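Local coordinates for protein dual function macrocyclase-peptidase POPB (Galerina marginata, PDB 5N4B) that cleaves peptide bonds after prolyl residues and macrocyclises the trimmed precursor peptide in the biosynthesis of amanitin toxins, at residues V137-D141 and G142-M146; S179-S182 and Q183-A187; P400-V403 and G404-I408; D505-S509 and P510-T514; Y217-Y220 and P221-E224. The protein carries 1 engineered substitution. All coordinates share one frame; numbering follows the deposited sequence. Where two conformers were deposited one is given.

Contact 1. Residues V137-D141 and G142-M146; sequences VLAAD and GSAGM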
loop_
_atom_site.group_PDB
_atom_site.type_symbol
_atom_site.label_atom_id
_atom_site.label_comp_id
_atom_site.label_asym_id
_atom_site.label_seq_id
_atom_site.Cartn_x
_atom_site.Cartn_y
_atom_site.Cartn_z
ATOM N N VAL A 137 0.772 -18.676 15.034
ATOM C CA VAL A 137 1.598 -19.528 15.882
ATOM C C VAL A 137 3.080 -19.476 15.537
ATOM O O VAL A 137 3.871 -20.228 16.108
ATOM C CB VAL A 137 1.080 -20.964 15.934
ATOM C CG1 VAL A 137 -0.378 -20.996 16.338
ATOM C CG2 VAL A 137 1.268 -21.647 14.657
ATOM N N LEU A 138 3.470 -18.595 14.607
ATOM C CA LEU A 138 4.896 -18.463 14.305
ATOM C C LEU A 138 5.690 -18.081 15.558
ATOM O O LEU A 138 6.838 -18.489 15.710
ATOM C CB LEU A 138 5.098 -17.457 13.164
ATOM C CG LEU A 138 4.738 -18.010 11.785
ATOM C CD1 LEU A 138 4.597 -16.841 10.841
ATOM C CD2 LEU A 138 5.736 -19.025 11.281
ATOM N N ALA A 139 5.105 -17.269 16.422
ATOM C CA ALA A 139 5.629 -17.000 17.763
ATOM C C ALA A 139 4.462 -16.958 18.740
ATOM O O ALA A 139 3.481 -16.247 18.505
ATOM C CB ALA A 139 6.437 -15.686 17.804
ATOM N N ALA A 140 4.623 -17.644 19.876
ATOM C CA ALA A 140 3.598 -17.661 20.918
ATOM C C ALA A 140 3.245 -16.268 21.412
ATOM O O ALA A 140 2.104 -16.035 21.835
ATOM C CB ALA A 140 4.066 -18.501 22.103
ATOM N N ASP A 141 4.196 -15.329 21.384
ATOM C CA ASP A 141 3.939 -13.989 21.905
ATOM C C ASP A 141 3.488 -12.991 20.848
ATOM O O ASP A 141 3.397 -11.791 21.146
ATOM C CB ASP A 141 5.170 -13.479 22.649
ATOM C CG ASP A 141 6.402 -13.386 21.774
ATOM O OD1 ASP A 141 6.316 -13.584 20.539
ATOM O OD2 ASP A 141 7.479 -13.144 22.341
ATOM N N GLY A 142 3.190 -13.462 19.637
ATOM C CA GLY A 142 2.758 -12.590 18.566
ATOM C C GLY A 142 3.856 -11.726 17.996
ATOM O O GLY A 142 3.571 -10.764 17.266
ATOM N N SER A 143 5.106 -12.025 18.302
ATOM C CA SER A 143 6.191 -11.199 17.804
ATOM C C SER A 143 6.617 -11.521 16.364
ATOM O O SER A 143 7.534 -10.862 15.877
ATOM C CB SER A 143 7.401 -11.265 18.734
ATOM O OG SER A 143 7.964 -12.532 18.744
ATOM N N ALA A 144 5.989 -12.470 15.684
ATOM C CA ALA A 144 6.356 -12.868 14.312
ATOM C C ALA A 144 5.141 -12.814 13.420
ATOM O O ALA A 144 4.051 -13.255 13.803
ATOM C CB ALA A 144 6.848 -14.285 14.245
ATOM N N GLY A 145 5.319 -12.281 12.236
ATOM C CA GLY A 145 4.238 -12.196 11.276
ATOM C C GLY A 145 4.672 -12.730 9.940
ATOM O O GLY A 145 5.834 -12.600 9.544
ATOM N N MET A 146 3.725 -13.309 9.225
ATOM C CA MET A 146 3.945 -13.740 7.861
ATOM C C MET A 146 3.610 -12.566 6.966
ATOM O O MET A 146 2.491 -12.053 6.999
ATOM C CB MET A 146 3.083 -14.940 7.513
ATOM C CG MET A 146 3.363 -15.441 6.096
ATOM S SD MET A 146 2.210 -16.658 5.524
ATOM C CE MET A 146 0.800 -15.621 5.170
HETATM O O HOH W 1 3.479 -14.976 15.757
#

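Contact 2. Residues S179-S182 and Q183-A187; sequences SPLS and QASVA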
loop_
_atom_site.group_PDB
_atom_site.type_symbol
_atom_site.label_atom_id
_atom_site.label_comp_id
_atom_site.label_asym_id
_atom_site.label_seq_id
_atom_site.Cartn_x
_atom_site.Cartn_y
_atom_site.Cartn_z
ATOM N N SER A 179 2.183 -30.676 5.456
ATOM C CA SER A 179 2.630 -30.485 6.838
ATOM C C SER A 179 2.041 -29.186 7.371
ATOM O O SER A 179 2.658 -28.117 7.225
ATOM C CB SER A 179 4.153 -30.476 6.916
ATOM O OG SER A 179 4.612 -30.313 8.243
ATOM N N PRO A 180 0.872 -29.231 7.991
ATOM C CA PRO A 180 0.261 -27.997 8.488
ATOM C C PRO A 180 1.054 -27.374 9.636
ATOM O O PRO A 180 1.857 -28.023 10.323
ATOM C CB PRO A 180 -1.137 -28.423 8.944
ATOM C CG PRO A 180 -1.201 -29.848 8.849
ATOM C CD PRO A 180 0.003 -30.407 8.160
ATOM N N LEU A 181 0.880 -26.061 9.791
ATOM C CA LEU A 181 1.362 -25.327 10.953
ATOM C C LEU A 181 0.114 -24.804 11.641
ATOM O O LEU A 181 -0.542 -23.888 11.147
ATOM C CB LEU A 181 2.274 -24.154 10.581
ATOM C CG LEU A 181 2.843 -23.448 11.812
ATOM C CD1 LEU A 181 3.898 -24.335 12.442
ATOM C CD2 LEU A 181 3.437 -22.085 11.413
ATOM N N SER A 182 -0.201 -25.355 12.801
ATOM C CA SER A 182 -1.396 -24.993 13.547
ATOM C C SER A 182 -1.085 -25.108 15.024
ATOM O O SER A 182 -0.050 -25.628 15.415
ATOM C CB SER A 182 -2.528 -25.920 13.192
ATOM O OG SER A 182 -2.202 -27.237 13.694
ATOM N N GLN A 183 -2.000 -24.605 15.857
ATOM C CA GLN A 183 -1.823 -24.777 17.292
ATOM C C GLN A 183 -1.697 -26.255 17.648
ATOM O O GLN A 183 -0.862 -26.631 18.497
ATOM C CB GLN A 183 -3.026 -24.207 18.044
ATOM C CG GLN A 183 -3.193 -22.737 17.933
ATOM C CD GLN A 183 -2.212 -22.020 18.817
ATOM O OE1 GLN A 183 -1.364 -22.644 19.458
ATOM N NE2 GLN A 183 -2.327 -20.704 18.872
ATOM N N ALA A 184 -2.486 -27.104 16.980
ATOM C CA ALA A 184 -2.421 -28.538 17.255
ATOM C C ALA A 184 -1.085 -29.118 16.836
ATOM O O ALA A 184 -0.444 -29.861 17.590
ATOM C CB ALA A 184 -3.565 -29.280 16.567
ATOM N N SER A 185 -0.611 -28.756 15.648
ATOM C CA SER A 185 0.609 -29.370 15.150
ATOM C C SER A 185 1.806 -28.972 15.972
ATOM O O SER A 185 2.695 -29.808 16.198
ATOM C CB SER A 185 0.825 -29.027 13.667
ATOM O OG SER A 185 1.304 -27.709 13.502
ATOM N N VAL A 186 1.872 -27.724 16.443
ATOM C CA VAL A 186 2.978 -27.274 17.278
ATOM C C VAL A 186 2.935 -27.989 18.630
ATOM O O VAL A 186 3.978 -28.343 19.190
ATOM C CB VAL A 186 2.948 -25.741 17.437
ATOM C CG1 VAL A 186 3.968 -25.286 18.423
ATOM C CG2 VAL A 186 3.164 -25.020 16.081
ATOM N N ALA A 187 1.748 -28.169 19.207
ATOM C CA ALA A 187 1.682 -28.871 20.492
ATOM C C ALA A 187 2.113 -30.326 20.349
ATOM O O ALA A 187 2.740 -30.893 21.253
ATOM C CB ALA A 187 0.260 -28.785 21.008
#

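Contact 3. Residues P400-V403 and G404-I408; sequences PDFV and GAASI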
loop_
_atom_site.group_PDB
_atom_site.type_symbol
_atom_site.label_atom_id
_atom_site.label_comp_id
_atom_site.label_asym_id
_atom_site.label_seq_id
_atom_site.Cartn_x
_atom_site.Cartn_y
_atom_site.Cartn_z
ATOM N N PRO A 400 -21.091 -5.741 -14.835
ATOM C CA PRO A 400 -21.235 -4.397 -15.369
ATOM C C PRO A 400 -21.853 -3.376 -14.442
ATOM O O PRO A 400 -21.688 -2.181 -14.707
ATOM C CB PRO A 400 -22.132 -4.612 -16.603
ATOM C CG PRO A 400 -22.854 -5.828 -16.279
ATOM C CD PRO A 400 -21.921 -6.706 -15.558
ATOM N N ASP A 401 -22.549 -3.786 -13.391
ATOM C CA ASP A 401 -23.160 -2.840 -12.456
ATOM C C ASP A 401 -22.310 -2.581 -11.224
ATOM O O ASP A 401 -22.708 -1.791 -10.359
ATOM C CB ASP A 401 -24.528 -3.364 -11.992
ATOM C CG ASP A 401 -25.483 -3.588 -13.129
ATOM O OD1 ASP A 401 -25.635 -2.678 -13.978
ATOM O OD2 ASP A 401 -26.075 -4.685 -13.148
ATOM N N PHE A 402 -21.154 -3.226 -11.116
ATOM C CA PHE A 402 -20.286 -3.054 -9.971
ATOM C C PHE A 402 -19.633 -1.678 -10.021
ATOM O O PHE A 402 -19.135 -1.244 -11.056
ATOM C CB PHE A 402 -19.188 -4.138 -9.986
ATOM C CG PHE A 402 -18.085 -3.865 -9.021
ATOM C CD1 PHE A 402 -18.340 -3.876 -7.667
ATOM C CD2 PHE A 402 -16.855 -3.495 -9.455
ATOM C CE1 PHE A 402 -17.354 -3.573 -6.779
ATOM C CE2 PHE A 402 -15.869 -3.205 -8.563
ATOM C CZ PHE A 402 -16.124 -3.256 -7.213
ATOM N N VAL A 403 -19.589 -1.008 -8.878
ATOM C CA VAL A 403 -18.943 0.291 -8.713
ATOM C C VAL A 403 -17.915 0.200 -7.597
ATOM O O VAL A 403 -18.259 0.107 -6.409
ATOM C CB VAL A 403 -19.954 1.406 -8.434
ATOM C CG1 VAL A 403 -19.250 2.756 -8.303
ATOM C CG2 VAL A 403 -20.982 1.488 -9.526
ATOM N N GLY A 404 -16.646 0.225 -7.948
ATOM C CA GLY A 404 -15.613 0.144 -6.950
ATOM C C GLY A 404 -14.281 -0.239 -7.552
ATOM O O GLY A 404 -13.963 0.134 -8.690
ATOM N N ALA A 405 -13.510 -0.990 -6.788
ATOM C CA ALA A 405 -12.187 -1.461 -7.167
ATOM C C ALA A 405 -12.222 -2.971 -7.342
ATOM O O ALA A 405 -12.882 -3.689 -6.566
ATOM C CB ALA A 405 -11.137 -1.101 -6.106
ATOM N N ALA A 406 -11.521 -3.466 -8.355
ATOM C CA ALA A 406 -11.529 -4.884 -8.698
ATOM C C ALA A 406 -10.112 -5.406 -8.917
ATOM O O ALA A 406 -9.221 -4.677 -9.354
ATOM C CB ALA A 406 -12.307 -5.099 -9.951
ATOM N N SER A 407 -9.901 -6.675 -8.607
ATOM C CA SER A 407 -8.665 -7.379 -8.940
ATOM C C SER A 407 -8.979 -8.780 -9.447
ATOM O O SER A 407 -10.043 -9.335 -9.150
ATOM C CB SER A 407 -7.799 -7.587 -7.717
ATOM O OG SER A 407 -7.569 -6.401 -7.037
ATOM N N ILE A 408 -8.057 -9.319 -10.267
ATOM C CA ILE A 408 -8.197 -10.650 -10.855
ATOM C C ILE A 408 -7.289 -11.579 -10.096
ATOM O O ILE A 408 -6.146 -11.223 -9.821
ATOM C CB ILE A 408 -7.803 -10.658 -12.337
ATOM C CG1 ILE A 408 -8.488 -9.558 -13.128
ATOM C CG2 ILE A 408 -8.108 -12.042 -12.960
ATOM C CD1 ILE A 408 -7.780 -9.251 -14.425
HETATM O O HOH W 2 -16.634 0.347 -10.979
#

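Contact 4. Residues D505-S509 and P510-T514; sequences DPFFS and PIILT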
loop_
_atom_site.group_PDB
_atom_site.type_symbol
_atom_site.label_atom_id
_atom_site.label_comp_id
_atom_site.label_asym_id
_atom_site.label_seq_id
_atom_site.Cartn_x
_atom_site.Cartn_y
_atom_site.Cartn_z
ATOM N N ASP A 505 -8.214 4.747 -4.717
ATOM C CA ASP A 505 -9.318 3.898 -5.174
ATOM C C ASP A 505 -10.395 3.703 -4.098
ATOM O O ASP A 505 -10.096 3.713 -2.897
ATOM C CB ASP A 505 -8.807 2.498 -5.479
ATOM C CG ASP A 505 -8.031 2.384 -6.743
ATOM O OD1 ASP A 505 -8.206 3.223 -7.644
ATOM O OD2 ASP A 505 -7.260 1.408 -6.822
ATOM N N PRO A 506 -11.631 3.419 -4.491
ATOM C CA PRO A 506 -12.652 2.985 -3.516
ATOM C C PRO A 506 -12.169 1.812 -2.693
ATOM O O PRO A 506 -11.439 0.952 -3.165
ATOM C CB PRO A 506 -13.831 2.578 -4.399
ATOM C CG PRO A 506 -13.642 3.403 -5.686
ATOM C CD PRO A 506 -12.142 3.473 -5.865
ATOM N N PHE A 507 -12.613 1.773 -1.443
ATOM C CA PHE A 507 -12.267 0.720 -0.500
ATOM C C PHE A 507 -13.362 0.668 0.546
ATOM O O PHE A 507 -14.085 1.647 0.767
ATOM C CB PHE A 507 -10.890 0.952 0.117
ATOM C CG PHE A 507 -10.805 2.150 1.001
ATOM C CD1 PHE A 507 -10.579 3.375 0.497
ATOM C CD2 PHE A 507 -10.902 2.013 2.376
ATOM C CE1 PHE A 507 -10.490 4.492 1.333
ATOM C CE2 PHE A 507 -10.787 3.130 3.219
ATOM C CZ PHE A 507 -10.596 4.351 2.677
ATOM N N PHE A 508 -13.461 -0.474 1.219
ATOM C CA PHE A 508 -14.451 -0.673 2.285
ATOM C C PHE A 508 -13.786 -0.528 3.654
ATOM O O PHE A 508 -12.810 -1.231 3.953
ATOM C CB PHE A 508 -15.105 -2.045 2.212
ATOM C CG PHE A 508 -16.232 -2.192 3.157
ATOM C CD1 PHE A 508 -17.457 -1.623 2.887
ATOM C CD2 PHE A 508 -16.080 -2.929 4.330
ATOM C CE1 PHE A 508 -18.505 -1.746 3.792
ATOM C CE2 PHE A 508 -17.119 -3.029 5.227
ATOM C CZ PHE A 508 -18.299 -2.461 4.963
ATOM N N SER A 509 -14.321 0.361 4.483
ATOM C CA SER A 509 -13.866 0.519 5.854
ATOM C C SER A 509 -15.067 0.552 6.785
ATOM O O SER A 509 -15.806 1.552 6.789
ATOM C CB SER A 509 -13.106 1.822 5.998
ATOM O OG SER A 509 -12.857 2.050 7.410
ATOM N N PRO A 510 -15.314 -0.488 7.584
ATOM C CA PRO A 510 -16.454 -0.438 8.502
ATOM C C PRO A 510 -16.277 0.621 9.558
ATOM O O PRO A 510 -17.281 1.160 10.012
ATOM C CB PRO A 510 -16.510 -1.859 9.100
ATOM C CG PRO A 510 -15.074 -2.349 8.945
ATOM C CD PRO A 510 -14.609 -1.777 7.616
ATOM N N ILE A 511 -15.048 0.948 9.944
ATOM C CA ILE A 511 -14.865 2.008 10.929
ATOM C C ILE A 511 -15.292 3.351 10.353
ATOM O O ILE A 511 -15.964 4.144 11.028
ATOM C CB ILE A 511 -13.419 1.999 11.436
ATOM C CG1 ILE A 511 -13.226 0.752 12.354
ATOM C CG2 ILE A 511 -13.047 3.330 12.101
ATOM C CD1 ILE A 511 -11.891 0.652 13.051
ATOM N N ILE A 512 -14.849 3.678 9.132
ATOM C CA ILE A 512 -15.262 4.942 8.539
ATOM C C ILE A 512 -16.774 4.994 8.432
ATOM O O ILE A 512 -17.387 6.002 8.810
ATOM C CB ILE A 512 -14.559 5.200 7.200
ATOM C CG1 ILE A 512 -13.070 5.423 7.486
ATOM C CG2 ILE A 512 -15.172 6.412 6.518
ATOM C CD1 ILE A 512 -12.148 5.494 6.268
ATOM N N LEU A 513 -17.420 3.945 7.916
ATOM C CA LEU A 513 -18.878 3.999 7.802
ATOM C C LEU A 513 -19.540 4.179 9.160
ATOM O O LEU A 513 -20.529 4.890 9.288
ATOM C CB LEU A 513 -19.429 2.751 7.094
ATOM C CG LEU A 513 -18.943 2.579 5.648
ATOM C CD1 LEU A 513 -19.612 1.364 5.050
ATOM C CD2 LEU A 513 -19.169 3.809 4.768
ATOM N N THR A 514 -19.014 3.534 10.186
ATOM C CA THR A 514 -19.562 3.706 11.527
ATOM C C THR A 514 -19.441 5.159 11.972
ATOM O O THR A 514 -20.389 5.719 12.527
ATOM C CB THR A 514 -18.824 2.768 12.470
ATOM O OG1 THR A 514 -19.098 1.419 12.100
ATOM C CG2 THR A 514 -19.291 2.948 13.891
#

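Contact 5. Residues Y217-Y220 and P221-E224; sequences YQRY and PARE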
loop_
_atom_site.group_PDB
_atom_site.type_symbol
_atom_site.label_atom_id
_atom_site.label_comp_id
_atom_site.label_asym_id
_atom_site.label_seq_id
_atom_site.Cartn_x
_atom_site.Cartn_y
_atom_site.Cartn_z
ATOM N N TYR A 217 14.186 -14.715 -5.357
ATOM C CA TYR A 217 13.918 -13.754 -4.294
ATOM C C TYR A 217 15.051 -12.733 -4.266
ATOM O O TYR A 217 16.202 -13.050 -4.580
ATOM C CB TYR A 217 13.802 -14.473 -2.946
ATOM C CG TYR A 217 15.112 -15.004 -2.438
ATOM C CD1 TYR A 217 15.680 -16.179 -2.945
ATOM C CD2 TYR A 217 15.833 -14.277 -1.535
ATOM C CE1 TYR A 217 16.910 -16.610 -2.516
ATOM C CE2 TYR A 217 17.083 -14.697 -1.113
ATOM C CZ TYR A 217 17.626 -15.848 -1.621
ATOM O OH TYR A 217 18.899 -16.258 -1.206
ATOM N N GLN A 218 14.719 -11.508 -3.864
ATOM C CA GLN A 218 15.709 -10.451 -3.714
ATOM C C GLN A 218 16.238 -10.442 -2.289
ATOM O O GLN A 218 15.471 -10.466 -1.319
ATOM C CB GLN A 218 15.130 -9.098 -4.055
ATOM C CG GLN A 218 16.169 -7.979 -3.872
ATOM C CD GLN A 218 15.674 -6.710 -4.475
ATOM O OE1 GLN A 218 16.158 -6.292 -5.515
ATOM N NE2 GLN A 218 14.648 -6.111 -3.880
ATOM N N ARG A 219 17.543 -10.385 -2.159
ATOM C CA ARG A 219 18.110 -10.228 -0.839
ATOM C C ARG A 219 19.227 -9.196 -0.819
ATOM O O ARG A 219 19.697 -8.702 -1.842
ATOM C CB ARG A 219 18.621 -11.518 -0.264
ATOM C CG ARG A 219 19.675 -12.081 -1.169
ATOM C CD ARG A 219 20.615 -12.954 -0.428
ATOM N NE ARG A 219 21.397 -12.256 0.593
ATOM C CZ ARG A 219 22.306 -12.866 1.326
ATOM N NH1 ARG A 219 22.535 -14.167 1.143
ATOM N NH2 ARG A 219 22.963 -12.165 2.222
ATOM N N TYR A 220 19.603 -8.857 0.369
ATOM C CA TYR A 220 20.600 -7.847 0.652
ATOM C C TYR A 220 21.811 -8.442 1.339
ATOM O O TYR A 220 21.744 -9.575 1.825
ATOM C CB TYR A 220 19.975 -6.748 1.488
ATOM C CG TYR A 220 19.072 -5.893 0.639
ATOM C CD1 TYR A 220 19.578 -4.783 -0.034
ATOM C CD2 TYR A 220 17.748 -6.238 0.421
ATOM C CE1 TYR A 220 18.776 -3.989 -0.827
ATOM C CE2 TYR A 220 16.951 -5.448 -0.394
ATOM C CZ TYR A 220 17.476 -4.341 -1.003
ATOM O OH TYR A 220 16.636 -3.576 -1.823
ATOM N N PRO A 221 22.925 -7.716 1.413
ATOM C CA PRO A 221 24.090 -8.254 2.105
ATOM C C PRO A 221 23.777 -8.505 3.560
ATOM O O PRO A 221 23.040 -7.732 4.191
ATOM C CB PRO A 221 25.138 -7.154 1.941
ATOM C CG PRO A 221 24.727 -6.445 0.649
ATOM C CD PRO A 221 23.222 -6.470 0.689
ATOM N N ALA A 222 24.351 -9.595 4.082
ATOM C CA ALA A 222 24.231 -9.870 5.509
ATOM C C ALA A 222 24.956 -8.770 6.257
ATOM O O ALA A 222 25.955 -8.240 5.777
ATOM C CB ALA A 222 24.850 -11.233 5.838
ATOM N N ARG A 223 24.398 -8.379 7.395
ATOM C CA ARG A 223 24.994 -7.340 8.211
ATOM C C ARG A 223 25.010 -7.838 9.646
ATOM O O ARG A 223 23.978 -8.282 10.168
ATOM C CB ARG A 223 24.194 -6.027 8.065
ATOM C CG ARG A 223 24.272 -5.455 6.618
ATOM C CD ARG A 223 23.508 -4.139 6.434
ATOM N NE ARG A 223 23.449 -3.645 5.047
ATOM C CZ ARG A 223 22.509 -3.966 4.147
ATOM N NH1 ARG A 223 21.549 -4.826 4.468
ATOM N NH2 ARG A 223 22.532 -3.428 2.914
ATOM N N GLU A 224 26.174 -7.748 10.284
ATOM C CA GLU A 224 26.210 -7.966 11.719
ATOM C C GLU A 224 25.560 -6.776 12.433
ATOM O O GLU A 224 25.362 -5.702 11.848
ATOM C CB GLU A 224 27.656 -8.131 12.188
ATOM C CG GLU A 224 28.392 -9.327 11.537
ATOM C CD GLU A 224 27.935 -10.688 12.085
ATOM O OE1 GLU A 224 27.664 -10.810 13.307
ATOM O OE2 GLU A 224 27.853 -11.645 11.283
#

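Contact 1. Residues V137-D141 and G142-M146
D141 and S143 meet through one carboxylate oxygen that takes two bonds from the same serine. The hydroxyl S143 OG donates to D141 OD1 over 2.7 Å, arriving on the syn side and 24° out of the carboxylate plane. The backbone S143 N reaches the same OD1 at 3.0 Å, this time from above that plane. Both first torsions serve the bond: D141 CG and S143 OG each stand between their own backbone N and carbonyl carbon (chi1 60° and 66°), which folds the two groups back over the chain. Alongside this grip runs a type I beta turn from A139 to G142, closed by G142 N donating to A139 O at 3.0 Å. G142, at positive phi, ends the turn, and S143 leads on to strand 144-151. A water accepts from A139 N at 2.9 Å and lies 2.7 Å from A144 O, linking the two segments.

Outward from the polar atoms the packing is small and apolar. A144 CB sits 3.8 Å from both L138 CB and A139 CB, and the A139 methyl also touches S143 OG. Further along, L138 CD1 comes within 4.1 Å of M146 CB, the two side chains passing at a slant. Y160 and V162 of strand 157-164 extend the apolar surface around L138. With two donors on OD1, the carboxylate is held firmly in rotation; these hydrogen bonds would probably stabilise its negative charge at the partly exposed bend, whose apolar side is made by L138, A139 and A144.

Contact 2. Residues S179-S182 and Q183-A187
S185 OG accepts from S182 N at 2.9 Å with an N-H...O angle of 162°; P180 O, 3.2 Å from S185 OG, is a possible but unsettled acceptor for the hydroxyl proton. The reciprocal bond runs the other way, S185 N donating to S182 OG at 2.9 Å and 161°. Each serine therefore uses its hydroxyl to take the backbone N-H of the other, which is the definition of a capping box, with S182 as N-cap of helix 183-188. The torsions make the exchange possible. In both residues OG lies between the backbone N and the carbonyl carbon (chi1 68° for S182), so each hydroxyl bends back to meet the opposite main chain.

The first full helical bond follows at once: V186 N donates to S182 O at 3.0 Å. The V186 branch CG2 leans over the same carbonyl, 3.3 Å from S182 O. V186 CG2 also meets L181 CD1 at 3.8 Å, a hydrophobic staple between the residue before the N-cap and the fourth of the helix. At the helix start S182 OG satisfies S185 N, which has no earlier turn to bond to, and S185 OG in return satisfies S182 N.

In the propeller the segment follows strand 170-176 and leads into the short surface helix. L181 is tied by backbone bonds to F132 and D134 and packs on F133 of strand 129-133, while V137 and L138 cover it from the loop before strand 144-151.

Contact 3. Residues P400-V403 and G404-I408
From F402 the chain runs extended through V403 into strand 405-409, and between them G404 adopts phi 162° and psi -146°, angles open mainly to glycine. The ring of F402 makes use of the bare backbone at this glycine. CG is anti to the backbone N (chi1 168°), sending the ring forward along the chain to lie against G404. One face receives G404 N, 3.5 Å above the plane and displaced toward the rim. At the far end of the ring, F402 CZ comes to 3.4 Å from G404 CA.

The edge of the ring has another neighbour: A405 O approaches F402 CZ to 3.3 Å near the ring plane. A looser apolar touch follows, F402 CE2 to A406 CB at 4.3 Å. V403 turns its side chain away from the strand that follows, and its branch CG1 reaches only the next amide, 3.6 Å from G404 N. A water donates to F402 O at 3.0 Å and accepts from G404 N at 3.0 Å, and so links the carbonyl and amide on either side of V403 without a direct bond between them.

This passage delivers the chain into an outermost strand of a four-stranded antiparallel propeller sheet. L421 of strand 416-423 packs against both F402 and A406, and A405 and S407 are backbone-bonded to S422 and T420 of that strand. G404 is backbone-bonded to D383 of strand 382-388, whose carboxylate also accepts from A406 N.

Contact 4. Residues D505-S509 and P510-T514
S509 has the most surface buried by this contact, and it is the N-cap of helix 510-519. Its OG takes I512 N at 3.1 Å in a nearly straight bond, N-H...O angle 170°, after a first torsion that sets OG anti to the backbone N (chi1 171°). The main-chain carbonyl then adds the first helical bond, L513 N to S509 O at 3.1 Å. I512 lies along the serine, its CG1 3.4 Å from S509 OG and its CD1 near S509 CB.

P510, second in buried surface, opens the helix at its first turn, where the missing N-H costs no bond. P510 CD approaches F508 CE2 to 3.7 Å, ring and proline crossing at about a right angle. On its other side the same ring meets L513: F508 CE1 lies 3.5 Å from L513 CD1, so the phenylalanine spans from the proline to the leucine one turn along. F507 CZ lies 4.1 Å from I512 CD1. Beyond the cap, T514 OG1 and T514 N both donate to P510 O, from opposite faces of its plane.

I511 packs on A712 and W716 of helix 705-722, while F507 touches an apolar side chain of the bound peptide. A serine N-cap followed by proline at the first helical position is a classic helix start, here leading into a helix of the alpha/beta-hydrolase domain.

Contact 5. Residues Y217-Y220 and P221-E224
Contacts of R219 with the loop beyond Y220 are edge-on: R219 NH2 lies 3.5 Å from A222 N, near the guanidinium plane, and P221 C sits at the same edge. Both A222 N and NH2 are donors, so this is proximity and not bonding. What holds the guanidinium is the carbonyl just before the proline. R219 NE and NH2 both donate to Y220 O, at 3.0 Å and 2.9 Å, a side-on grip that keeps this oxygen exactly in the guanidinium plane. Both arrive from the same face of the carbonyl, after a bend at chi3 (-64°) curls the side chain back.

Strand 214-219 belongs to a four-stranded antiparallel sheet of the beta-propeller, and the chain leaves it at Y220, whose side chain touches I262 of strand 262-267. W200 of the adjoining sheet touches R219 and A222.

The apolar contact is between neighbours: P221 CD lies 3.4 Å from Y220 CB and near the plane of the tyrosine ring at its edge. A guanidinium nitrogen beside an aliphatic carbon completes the set, for R223, extended from CG to NE, sets its NH1 3.9 Å from Y220 CB.

Overall arrangement
Contacts 1, 2, 3 and 5 lie in the N-terminal beta-propeller, and contact 4 in the peptidase domain. Contacts 1 and 2 adjoin, centres 13 Å apart, where V137 reaches Q183 and V186. Contacts 3 and 4 meet between propeller and peptidase domain, centres 16 Å apart, where A405 CB touches P506 O at 3.6 Å. Both also approach the bound peptide, through S407 and through D505 and F507. Contacts 1 and 5, about 14 Å apart at their nearest atoms, lie close to the catalytic H699: G145 is about 10 Å from the side chain of H699, and the Y220 side chain about 8 Å.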